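Local coordinates for serine-rich secreted cell wall anchored (LPXTG-motif ) protein (Lactobacillus reuteri ATCC 53608, PDB 5NXK) that probably acts as a surface adhesin, its beta-solenoid binding region helping this gut bacterium attach to its host, at residues 124-127 and 128-132. Residues are numbered along the deposited sequence; the frame is centred on the assembly and turned at random.
Sequences LNLV and GNTTL
Inside the bend, T130 reaches back to the last carbonyl of the incoming strand: OG1 donates a hydrogen bond to V127 O at 2.7 Å. The hydroxyl arrives 27° out of the carbonyl plane, with a C=O...O angle of 149°. It can do so because OG1 stands beside its own backbone N (chi1 -69°), which leaves CG2 4.4 Å from L126 CD2, on the buried side. Deeper in, L126 and L132 extend toward each other tip to tip, their CD1 methyls 3.9 Å apart. This is one corner within a coil of a right-handed parallel beta-solenoid of the pectate-lyase-like type: strand 122-127 belongs to one long parallel sheet, strand 129-134 to the next, and G128 makes the bend with a positive phi, a conformation that favours glycine. L163 and L112 pack on L132 from within the solenoid, while Y102 and V177, on adjoining coils, touch L126. On the outer side things are looser. The bond from V127 CA to CB points away from the second strand, and its side chain touches T101, K103 and A172. N129 is exposed, its CB directed away from the first strand, while its backbone N is held by D104 OD1.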
loop_
_atom_site.group_PDB
_atom_site.type_symbol
_atom_site.label_atom_id
_atom_site.label_comp_id
_atom_site.label_asym_id
_atom_site.label_seq_id
_atom_site.Cartn_x
_atom_site.Cartn_y
_atom_site.Cartn_z
ATOM N N LEU A 124 6.201 1.430 0.124
ATOM C CA LEU A 124 5.305 2.236 -0.694
ATOM C C LEU A 124 5.227 3.642 -0.129
ATOM O O LEU A 124 4.777 3.848 1.004
ATOM C CB LEU A 124 3.907 1.619 -0.754
ATOM C CG LEU A 124 2.820 2.450 -1.453
ATOM C CD1 LEU A 124 3.140 2.592 -2.950
ATOM C CD2 LEU A 124 1.452 1.809 -1.262
ATOM N N ASN A 125 5.655 4.619 -0.918
ATOM C CA ASN A 125 5.539 6.009 -0.501
ATOM C C ASN A 125 4.343 6.642 -1.205
ATOM O O ASN A 125 4.138 6.438 -2.404
ATOM C CB ASN A 125 6.824 6.785 -0.808
ATOM C CG ASN A 125 8.016 6.237 -0.063
ATOM O OD1 ASN A 125 7.984 6.093 1.156
ATOM N ND2 ASN A 125 9.078 5.911 -0.793
ATOM N N LEU A 126 3.538 7.382 -0.448
ATOM C CA LEU A 126 2.347 8.012 -0.978
ATOM C C LEU A 126 2.515 9.514 -0.814
ATOM O O LEU A 126 2.610 10.018 0.308
ATOM C CB LEU A 126 1.082 7.504 -0.268
ATOM C CG LEU A 126 0.860 5.991 -0.365
ATOM C CD1 LEU A 126 -0.376 5.573 0.425
ATOM C CD2 LEU A 126 0.752 5.550 -1.836
ATOM N N VAL A 127 2.547 10.233 -1.937
ATOM C CA VAL A 127 3.002 11.626 -1.935
ATOM C C VAL A 127 1.961 12.540 -2.598
ATOM O O VAL A 127 1.211 12.107 -3.481
ATOM C CB VAL A 127 4.374 11.766 -2.669
ATOM C CG1 VAL A 127 4.936 13.179 -2.522
ATOM C CG2 VAL A 127 5.388 10.750 -2.140
ATOM N N GLY A 128 1.921 13.797 -2.166
ATOM C CA GLY A 128 0.985 14.778 -2.697
ATOM C C GLY A 128 -0.462 14.378 -2.476
ATOM O O GLY A 128 -0.810 13.796 -1.441
ATOM N N ASN A 129 -1.313 14.693 -3.447
ATOM C CA ASN A 129 -2.730 14.405 -3.330
ATOM C C ASN A 129 -3.045 13.079 -3.987
ATOM O O ASN A 129 -3.283 13.006 -5.189
ATOM C CB ASN A 129 -3.560 15.538 -3.927
ATOM C CG ASN A 129 -3.348 16.841 -3.188
ATOM O OD1 ASN A 129 -3.315 16.864 -1.962
ATOM N ND2 ASN A 129 -3.198 17.930 -3.926
ATOM N N THR A 130 -3.012 12.021 -3.190
ATOM C CA THR A 130 -3.125 10.680 -3.742
ATOM C C THR A 130 -4.356 9.978 -3.176
ATOM O O THR A 130 -4.606 9.980 -1.956
ATOM C CB THR A 130 -1.833 9.852 -3.462
ATOM O OG1 THR A 130 -0.752 10.380 -4.238
ATOM C CG2 THR A 130 -2.019 8.375 -3.816
ATOM N N THR A 131 -5.135 9.400 -4.079
ATOM C CA THR A 131 -6.367 8.729 -3.726
ATOM C C THR A 131 -6.345 7.313 -4.259
ATOM O O THR A 131 -6.157 7.080 -5.457
ATOM C CB THR A 131 -7.595 9.476 -4.281
ATOM O OG1 THR A 131 -7.582 10.820 -3.788
ATOM C CG2 THR A 131 -8.890 8.799 -3.835
ATOM N N LEU A 132 -6.531 6.371 -3.351
ATOM C CA LEU A 132 -6.501 4.958 -3.675
ATOM C C LEU A 132 -7.890 4.355 -3.488
ATOM O O LEU A 132 -8.508 4.549 -2.436
ATOM C CB LEU A 132 -5.474 4.250 -2.788
ATOM C CG LEU A 132 -4.081 4.904 -2.755
ATOM C CD1 LEU A 132 -3.195 4.157 -1.790
ATOM C CD2 LEU A 132 -3.438 4.904 -4.142
#